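Local coordinates for multicopper oxidase (Uncultured bacterium, PDB 4E9X), which probably couples the one-electron oxidation of substrates to the reduction of dioxygen to water at its copper centres, as multicopper oxidases do, at residues I240-H252 and I270-Y284. Residues are numbered along the deposited sequence; the frame is centred on the assembly and turned at random.
Sequences IIEADNPGRFIFH and ITVIEYDGVPVDDWY. With CU (copper (II) ion), chain F.
Arg248 lays its aliphatic CD over the centre of the Tyr284 ring, 3.6 Å from the centroid, a CH-pi contact suited to arginine, whose long chain lies on the ring while its end reaches a carboxylate. A bend at chi3 (-61°) carries the guanidinium over the CG side of the same ring, an off-centre cation-pi contact, the two planes 31° apart. Within the guanidinium plane, NH2 forms a salt bridge to Asp281 OD2 (2.8 Å), meeting the carboxylate on its anti side. Water 1 links Arg248 NH1 to Val278 O, and Val78 O of the second subunit also accepts from NH2. Tyr284 OH donates to Glu274 OE2 (2.6 Å); Arg182 pairs with the other oxygen of Glu274.

Where the chain turns, the flat Tyr275 ring offers a face to Pro246 CA, 3.4 Å from its centroid, and a hydroxyl to Asn245 N (3.0 Å), also hydrogen-bonded to His208. Antiparallel pairing of 248-252 with 270-275 puts apolar Phe251 and Ile273 together on the sheet face away from His252, whose NE2 binds copper at 2.0 Å. His206 of the same chain and His106 of the second subunit also bind that copper: a cupredoxin-type beta sheet supplying an intersubunit multicopper oxidase site.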
ATOM      1  N   ILE A 240     -19.931  -1.555  -2.505  1.00  7.35           N
ATOM      2  CA  ILE A 240     -21.347  -1.324  -2.184  1.00  7.41           C
ATOM      3  C   ILE A 240     -21.463  -1.120  -0.683  1.00  7.19           C
ATOM      4  O   ILE A 240     -20.937  -1.917   0.111  1.00  8.08           O
ATOM      5  CB  ILE A 240     -22.202  -2.558  -2.605  1.00  7.90           C
ATOM      6  CG1 ILE A 240     -22.150  -2.803  -4.126  1.00  9.34           C
ATOM      7  CG2 ILE A 240     -23.626  -2.394  -2.113  1.00 10.09           C
ATOM      8  CD1 ILE A 240     -22.846  -1.688  -4.901  1.00 12.34           C
ATOM      9  N   ILE A 241     -22.196  -0.071  -0.309  1.00  7.09           N
ATOM     10  CA  ILE A 241     -22.640   0.112   1.072  1.00  8.11           C
ATOM     11  C   ILE A 241     -24.156  -0.008   1.089  1.00  8.18           C
ATOM     12  O   ILE A 241     -24.841   0.682   0.330  1.00  9.80           O
ATOM     13  CB  ILE A 241     -22.201   1.465   1.660  1.00  7.72           C
ATOM     14  CG1 ILE A 241     -20.678   1.452   1.887  1.00  8.69           C
ATOM     15  CG2 ILE A 241     -22.982   1.756   2.947  1.00  9.69           C
ATOM     16  CD1 ILE A 241     -20.107   2.760   2.397  1.00  9.90           C
ATOM     17  N   GLU A 242     -24.680  -0.872   1.955  1.00  9.28           N
ATOM     18  CA  GLU A 242     -26.111  -0.909   2.270  1.00  8.92           C
ATOM     19  C   GLU A 242     -26.391   0.174   3.283  1.00  8.18           C
ATOM     20  O   GLU A 242     -25.877   0.074   4.412  1.00 10.20           O
ATOM     21  CB  GLU A 242     -26.541  -2.298   2.821  1.00 10.61           C
ATOM     22  CG  GLU A 242     -26.148  -3.482   1.936  1.00 13.40           C
ATOM     23  CD  GLU A 242     -27.086  -3.700   0.758  1.00 14.68           C
ATOM     24  OE1 GLU A 242     -28.234  -3.193   0.755  1.00 18.11           O
ATOM     25  OE2 GLU A 242     -26.663  -4.421  -0.161  1.00 20.78           O
ATOM     26  N   ALA A 243     -27.173   1.188   2.915  1.00  9.42           N
ATOM     27  CA  ALA A 243     -27.453   2.270   3.887  1.00  9.14           C
ATOM     28  C   ALA A 243     -28.594   1.923   4.795  1.00  9.37           C
ATOM     29  O   ALA A 243     -29.714   2.380   4.650  1.00 12.43           O
ATOM     30  CB  ALA A 243     -27.756   3.568   3.106  1.00 12.88           C
ATOM     31  N   ASP A 244     -28.291   1.074   5.758  1.00 11.03           N
ATOM     32  CA  ASP A 244     -29.381   0.550   6.582  1.00 11.67           C
ATOM     33  C   ASP A 244     -29.131   0.908   8.042  1.00 11.08           C
ATOM     34  O   ASP A 244     -29.700   0.304   8.962  1.00 15.37           O
ATOM     35  CB  ASP A 244     -29.499  -0.935   6.380  1.00 16.73           C
ATOM     36  CG  ASP A 244     -28.243  -1.717   6.741  1.00 24.04           C
ATOM     37  OD1 ASP A 244     -27.246  -1.174   7.275  1.00 20.88           O
ATOM     38  OD2 ASP A 244     -28.317  -2.953   6.469  1.00 31.46           O
ATOM     39  N   ASN A 245     -28.327   1.933   8.304  1.00  9.11           N
ATOM     40  CA  ASN A 245     -27.940   2.265   9.679  1.00 10.71           C
ATOM     41  C   ASN A 245     -27.940   3.759   9.884  1.00  9.16           C
ATOM     42  O   ASN A 245     -26.904   4.429   9.831  1.00 10.79           O
ATOM     43  CB  ASN A 245     -26.530   1.733   9.919  1.00 11.37           C
ATOM     44  CG  ASN A 245     -26.096   2.015  11.357  1.00 11.23           C
ATOM     45  OD1 ASN A 245     -26.924   2.327  12.255  1.00 14.39           O
ATOM     46  ND2 ASN A 245     -24.784   1.888  11.598  1.00 11.20           N
ATOM     47  N   PRO A 246     -29.123   4.346  10.076  1.00  9.97           N
ATOM     48  CA  PRO A 246     -29.170   5.833  10.097  1.00  9.79           C
ATOM     49  C   PRO A 246     -28.323   6.444  11.208  1.00  9.46           C
ATOM     50  O   PRO A 246     -28.391   6.069  12.382  1.00 12.52           O
ATOM     51  CB  PRO A 246     -30.682   6.106  10.382  1.00 12.08           C
ATOM     52  CG  PRO A 246     -31.342   4.927   9.684  1.00 12.85           C
ATOM     53  CD  PRO A 246     -30.470   3.740  10.073  1.00 11.78           C
ATOM     54  N   GLY A 247     -27.584   7.469  10.846  1.00  8.64           N
ATOM     55  CA  GLY A 247     -26.703   8.213  11.737  1.00  9.34           C
ATOM     56  C   GLY A 247     -26.006   9.311  10.942  1.00  8.42           C
ATOM     57  O   GLY A 247     -26.365   9.528   9.759  1.00  9.98           O
ATOM     58  N   ARG A 248     -25.036   9.952  11.541  1.00  9.28           N
ATOM     59  CA  ARG A 248     -24.079  10.781  10.819  1.00  8.62           C
ATOM     60  C   ARG A 248     -22.730  10.059  10.974  1.00  8.24           C
ATOM     61  O   ARG A 248     -22.186  10.022  12.083  1.00  9.47           O
ATOM     62  CB  ARG A 248     -23.970  12.203  11.340  1.00 10.14           C
ATOM     63  CG  ARG A 248     -25.241  13.003  11.146  1.00 10.46           C
ATOM     64  CD  ARG A 248     -25.094  14.496  11.436  1.00 11.95           C
ATOM     65  NE  ARG A 248     -24.695  14.785  12.811  1.00 12.19           N
ATOM     66  CZ  ARG A 248     -25.568  15.140  13.775  1.00 12.74           C
ATOM     67  NH1 ARG A 248     -26.883  15.238  13.548  1.00 13.84           N
ATOM     68  NH2 ARG A 248     -25.088  15.392  14.978  1.00 13.75           N
ATOM     69  N   PHE A 249     -22.259   9.488   9.871  1.00  7.62           N
ATOM     70  CA  PHE A 249     -21.101   8.609   9.917  1.00  8.25           C
ATOM     71  C   PHE A 249     -19.987   9.127   9.020  1.00  7.83           C
ATOM     72  O   PHE A 249     -20.076   9.134   7.799  1.00  8.73           O
ATOM     73  CB  PHE A 249     -21.544   7.197   9.489  1.00  8.16           C
ATOM     74  CG  PHE A 249     -22.274   6.471  10.618  1.00  7.89           C
ATOM     75  CD1 PHE A 249     -21.619   6.121  11.792  1.00  8.54           C
ATOM     76  CD2 PHE A 249     -23.611   6.113  10.437  1.00  9.52           C
ATOM     77  CE1 PHE A 249     -22.285   5.408  12.759  1.00  9.61           C
ATOM     78  CE2 PHE A 249     -24.283   5.391  11.447  1.00  9.23           C
ATOM     79  CZ  PHE A 249     -23.591   5.034  12.611  1.00  9.36           C
ATOM     80  N   ILE A 250     -18.892   9.576   9.647  1.00  8.55           N
ATOM     81  CA  ILE A 250     -17.767  10.130   8.865  1.00  9.09           C
ATOM     82  C   ILE A 250     -17.171   9.044   8.019  1.00  9.31           C
ATOM     83  O   ILE A 250     -17.237   7.845   8.305  1.00 10.11           O
ATOM     84  CB  ILE A 250     -16.815  10.803   9.859  1.00 12.06           C
ATOM     85  CG1 ILE A 250     -15.815  11.801   9.282  1.00 14.74           C
ATOM     86  CG2 ILE A 250     -16.031   9.787  10.664  1.00 12.21           C
ATOM     87  CD1 ILE A 250     -15.056  12.587  10.349  1.00 17.40           C
ATOM     88  N   PHE A 251     -16.523   9.458   6.913  1.00  9.21           N
ATOM     89  CA  PHE A 251     -16.043   8.519   5.877  1.00  8.56           C
ATOM     90  C   PHE A 251     -14.784   9.229   5.388  1.00  9.27           C
ATOM     91  O   PHE A 251     -14.866  10.349   4.885  1.00 11.97           O
ATOM     92  CB  PHE A 251     -17.143   8.393   4.841  1.00  9.84           C
ATOM     93  CG  PHE A 251     -16.955   7.395   3.656  1.00 11.82           C
ATOM     94  CD1 PHE A 251     -17.921   7.318   2.676  1.00 15.77           C
ATOM     95  CD2 PHE A 251     -15.849   6.535   3.540  1.00 13.82           C
ATOM     96  CE1 PHE A 251     -17.861   6.443   1.596  1.00 18.93           C
ATOM     97  CE2 PHE A 251     -15.789   5.704   2.443  1.00 15.95           C
ATOM     98  CZ  PHE A 251     -16.735   5.644   1.480  1.00 17.09           C
ATOM     99  N   HIS A 252     -13.613   8.605   5.573  1.00  8.41           N
ATOM    100  CA  HIS A 252     -12.399   9.428   5.406  1.00  8.99           C
ATOM    101  C   HIS A 252     -11.182   8.566   5.138  1.00  8.00           C
ATOM    102  O   HIS A 252     -11.153   7.375   5.415  1.00  8.33           O
ATOM    103  CB  HIS A 252     -12.132  10.282   6.657  1.00 11.12           C
ATOM    104  CG  HIS A 252     -11.893   9.447   7.880  1.00 12.21           C
ATOM    105  ND1 HIS A 252     -10.618   9.036   8.311  1.00 13.50           N
ATOM    106  CD2 HIS A 252     -12.738   8.916   8.775  1.00 12.98           C
ATOM    107  CE1 HIS A 252     -10.809   8.302   9.420  1.00 14.89           C
ATOM    108  NE2 HIS A 252     -12.068   8.211   9.749  1.00 13.03           N
ATOM    109  N   ILE A 270     -12.198  13.940   3.733  1.00  9.37           N
ATOM    110  CA  ILE A 270     -13.212  13.590   4.722  1.00  9.21           C
ATOM    111  C   ILE A 270     -14.598  13.960   4.178  1.00  7.89           C
ATOM    112  O   ILE A 270     -14.755  15.110   3.741  1.00  9.86           O
ATOM    113  CB  ILE A 270     -12.995  14.354   6.041  1.00 10.71           C
ATOM    114  CG1 ILE A 270     -11.618  14.141   6.641  1.00 11.51           C
ATOM    115  CG2 ILE A 270     -14.136  14.026   7.025  1.00 13.67           C
ATOM    116  CD1 ILE A 270     -11.298  15.030   7.834  1.00 13.55           C
ATOM    117  N   THR A 271     -15.559  13.053   4.257  1.00  8.03           N
ATOM    118  CA  THR A 271     -16.949  13.387   4.064  1.00  8.56           C
ATOM    119  C   THR A 271     -17.731  12.791   5.232  1.00  8.56           C
ATOM    120  O   THR A 271     -17.121  12.200   6.153  1.00  8.17           O
ATOM    121  CB  THR A 271     -17.454  12.922   2.685  1.00  8.79           C
ATOM    122  OG1 THR A 271     -18.842  13.341   2.551  1.00  9.96           O
ATOM    123  CG2 THR A 271     -17.381  11.421   2.514  1.00 10.13           C
ATOM    124  N   VAL A 272     -19.045  12.987   5.223  1.00  8.55           N
ATOM    125  CA  VAL A 272     -19.928  12.376   6.235  1.00  7.98           C
ATOM    126  C   VAL A 272     -21.068  11.732   5.470  1.00  7.98           C
ATOM    127  O   VAL A 272     -21.678  12.387   4.575  1.00  8.86           O
ATOM    128  CB  VAL A 272     -20.483  13.445   7.183  1.00  7.90           C
ATOM    129  CG1 VAL A 272     -21.417  12.853   8.223  1.00  9.81           C
ATOM    130  CG2 VAL A 272     -19.351  14.191   7.849  1.00  9.55           C
ATOM    131  N   ILE A 273     -21.348  10.470   5.777  1.00  7.57           N
ATOM    132  CA  ILE A 273     -22.584   9.816   5.313  1.00  7.56           C
ATOM    133  C   ILE A 273     -23.664  10.363   6.215  1.00  7.99           C
ATOM    134  O   ILE A 273     -23.730   9.984   7.407  1.00  8.77           O
ATOM    135  CB  ILE A 273     -22.472   8.301   5.394  1.00  8.04           C
ATOM    136  CG1 ILE A 273     -21.240   7.825   4.549  1.00 10.67           C
ATOM    137  CG2 ILE A 273     -23.768   7.689   4.938  1.00  9.14           C
ATOM    138  CD1 ILE A 273     -20.837   6.406   4.895  1.00 15.89           C
ATOM    139  N   GLU A 274     -24.496  11.251   5.672  1.00  8.47           N
ATOM    140  CA  GLU A 274     -25.570  11.910   6.424  1.00  7.83           C
ATOM    141  C   GLU A 274     -26.869  11.249   6.036  1.00  8.35           C
ATOM    142  O   GLU A 274     -27.290  11.333   4.868  1.00  9.86           O
ATOM    143  CB  GLU A 274     -25.665  13.370   6.008  1.00  9.67           C
ATOM    144  CG  GLU A 274     -24.518  14.277   6.528  1.00  9.80           C
ATOM    145  CD  GLU A 274     -24.742  15.704   6.100  1.00  9.61           C
ATOM    146  OE1 GLU A 274     -25.661  16.000   5.290  1.00 10.10           O
ATOM    147  OE2 GLU A 274     -23.954  16.554   6.540  1.00 10.00           O
ATOM    148  N   TYR A 275     -27.538  10.613   6.996  1.00  8.49           N
ATOM    149  CA  TYR A 275     -28.858  10.062   6.665  1.00  8.51           C
ATOM    150  C   TYR A 275     -29.954  11.122   6.849  1.00  8.37           C
ATOM    151  O   TYR A 275     -29.972  11.878   7.854  1.00  9.47           O
ATOM    152  CB  TYR A 275     -29.224   8.868   7.526  1.00  9.20           C
ATOM    153  CG  TYR A 275     -28.549   7.530   7.209  1.00  8.44           C
ATOM    154  CD1 TYR A 275     -27.169   7.326   7.426  1.00  8.93           C
ATOM    155  CD2 TYR A 275     -29.315   6.486   6.754  1.00  9.01           C
ATOM    156  CE1 TYR A 275     -26.614   6.079   7.132  1.00  8.79           C
ATOM    157  CE2 TYR A 275     -28.799   5.244   6.504  1.00  8.66           C
ATOM    158  CZ  TYR A 275     -27.431   5.042   6.683  1.00  8.15           C
ATOM    159  OH  TYR A 275     -26.929   3.793   6.460  1.00  8.73           O
ATOM    160  N   ASP A 276     -30.836  11.146   5.878  1.00  8.94           N
ATOM    161  CA  ASP A 276     -31.885  12.197   5.845  1.00  9.97           C
ATOM    162  C   ASP A 276     -32.696  12.248   7.127  1.00  9.89           C
ATOM    163  O   ASP A 276     -33.134  13.327   7.509  1.00 11.54           O
ATOM    164  CB  ASP A 276     -32.819  11.863   4.700  1.00 12.38           C
ATOM    165  CG  ASP A 276     -32.298  12.217   3.282  1.00 13.16           C
ATOM    166  OD1 ASP A 276     -31.318  13.000   3.193  1.00 13.58           O
ATOM    167  OD2 ASP A 276     -32.877  11.756   2.290  1.00 15.38           O
ATOM    168  N   GLY A 277     -32.923  11.100   7.763  1.00 10.68           N
ATOM    169  CA  GLY A 277     -33.924  11.098   8.870  1.00 11.85           C
ATOM    170  C   GLY A 277     -33.321  11.576  10.172  1.00 11.02           C
ATOM    171  O   GLY A 277     -34.069  11.653  11.184  1.00 12.53           O
ATOM    172  N   VAL A 278     -32.010  11.816  10.234  1.00 10.85           N
ATOM    173  CA  VAL A 278     -31.409  12.052  11.567  1.00 10.86           C
ATOM    174  C   VAL A 278     -31.519  13.514  11.927  1.00 10.95           C
ATOM    175  O   VAL A 278     -31.049  14.398  11.178  1.00 11.74           O
ATOM    176  CB  VAL A 278     -29.926  11.592  11.554  1.00 12.48           C
ATOM    177  CG1 VAL A 278     -29.298  11.922  12.922  1.00 14.88           C
ATOM    178  CG2 VAL A 278     -29.831  10.111  11.228  1.00 13.68           C
ATOM    179  N   PRO A 279     -32.128  13.898  13.036  1.00 12.32           N
ATOM    180  CA  PRO A 279     -32.208  15.333  13.360  1.00 13.00           C
ATOM    181  C   PRO A 279     -30.845  15.951  13.543  1.00 13.20           C
ATOM    182  O   PRO A 279     -29.919  15.331  14.068  1.00 14.26           O
ATOM    183  CB  PRO A 279     -32.983  15.337  14.698  1.00 15.29           C
ATOM    184  CG  PRO A 279     -33.754  14.065  14.682  1.00 14.43           C
ATOM    185  CD  PRO A 279     -32.806  13.075  14.031  1.00 13.18           C
ATOM    186  N   VAL A 280     -30.679  17.181  13.075  1.00 13.66           N
ATOM    187  CA  VAL A 280     -29.379  17.856  13.101  1.00 14.76           C
ATOM    188  C   VAL A 280     -29.126  18.591  14.397  1.00 14.87           C
ATOM    189  O   VAL A 280     -29.863  19.440  14.832  1.00 27.04           O
ATOM    190  CB  VAL A 280     -29.324  18.833  11.898  1.00 17.31           C
ATOM    191  CG1 VAL A 280     -28.045  19.644  11.906  1.00 19.79           C
ATOM    192  CG2 VAL A 280     -29.533  18.089  10.575  1.00 18.79           C
ATOM    193  N   ASP A 281     -28.005  18.350  15.060  1.00 15.03           N
ATOM    194  CA  ASP A 281     -27.633  19.007  16.293  1.00 15.40           C
ATOM    195  C   ASP A 281     -27.024  20.382  16.040  1.00 13.42           C
ATOM    196  O   ASP A 281     -26.405  20.526  14.974  1.00 15.84           O
ATOM    197  CB  ASP A 281     -26.627  18.153  17.077  1.00 15.43           C
ATOM    198  CG  ASP A 281     -27.354  16.845  17.472  1.00 17.08           C
ATOM    199  OD1 ASP A 281     -28.057  16.839  18.490  1.00 23.52           O
ATOM    200  OD2 ASP A 281     -27.216  15.839  16.730  1.00 15.96           O
ATOM    201  N   ASP A 282     -27.183  21.346  16.925  1.00 16.69           N
ATOM    202  CA  ASP A 282     -26.655  22.699  16.719  1.00 18.27           C
ATOM    203  C   ASP A 282     -25.120  22.675  16.607  1.00 16.95           C
ATOM    204  O   ASP A 282     -24.618  23.610  15.989  1.00 19.09           O
ATOM    205  CB  ASP A 282     -26.974  23.679  17.876  1.00 24.22           C
ATOM    206  CG  ASP A 282     -28.424  24.110  17.834  1.00 31.12           C
ATOM    207  OD1 ASP A 282     -29.151  23.891  16.848  1.00 35.59           O
ATOM    208  OD2 ASP A 282     -28.873  24.720  18.843  1.00 41.42           O
ATOM    209  N   TRP A 283     -24.477  21.648  17.204  1.00 16.11           N
ATOM    210  CA  TRP A 283     -23.001  21.608  17.218  1.00 15.60           C
ATOM    211  C   TRP A 283     -22.438  20.840  16.025  1.00 14.25           C
ATOM    212  O   TRP A 283     -21.212  20.725  15.891  1.00 16.40           O
ATOM    213  CB  TRP A 283     -22.415  21.018  18.517  1.00 16.52           C
ATOM    214  CG  TRP A 283     -23.191  19.851  19.014  1.00 15.43           C
ATOM    215  CD1 TRP A 283     -24.147  19.846  20.005  1.00 17.61           C
ATOM    216  CD2 TRP A 283     -23.095  18.500  18.553  1.00 15.43           C
ATOM    217  NE1 TRP A 283     -24.629  18.556  20.158  1.00 17.68           N
ATOM    218  CE2 TRP A 283     -23.982  17.726  19.276  1.00 16.02           C
ATOM    219  CE3 TRP A 283     -22.272  17.913  17.568  1.00 15.00           C
ATOM    220  CZ2 TRP A 283     -24.134  16.351  19.075  1.00 17.58           C
ATOM    221  CZ3 TRP A 283     -22.436  16.538  17.368  1.00 16.80           C
ATOM    222  CH2 TRP A 283     -23.346  15.772  18.109  1.00 16.62           C
ATOM    223  N   TYR A 284     -23.340  20.331  15.174  1.00 11.92           N
ATOM    224  CA  TYR A 284     -22.840  19.558  14.015  1.00 11.17           C
ATOM    225  C   TYR A 284     -22.039  20.442  13.090  1.00 11.73           C
ATOM    226  O   TYR A 284     -22.490  21.513  12.656  1.00 13.98           O
ATOM    227  CB  TYR A 284     -24.026  18.911  13.263  1.00 11.76           C
ATOM    228  CG  TYR A 284     -23.624  18.178  11.993  1.00 10.35           C
ATOM    229  CD1 TYR A 284     -22.524  17.298  12.014  1.00 10.50           C
ATOM    230  CD2 TYR A 284     -24.296  18.328  10.779  1.00  9.97           C
ATOM    231  CE1 TYR A 284     -22.163  16.634  10.874  1.00 10.87           C
ATOM    232  CE2 TYR A 284     -23.926  17.668   9.637  1.00  9.85           C
ATOM    233  CZ  TYR A 284     -22.829  16.809   9.694  1.00 10.29           C
ATOM    234  OH  TYR A 284     -22.445  16.128   8.563  1.00 10.58           O
TER
HETATM  235 CU    CU F1403     -12.662   7.771  11.584  0.80 12.83          CU
HETATM  236  O   HOH W   1     -28.285  14.936  11.096  1.00 16.66           O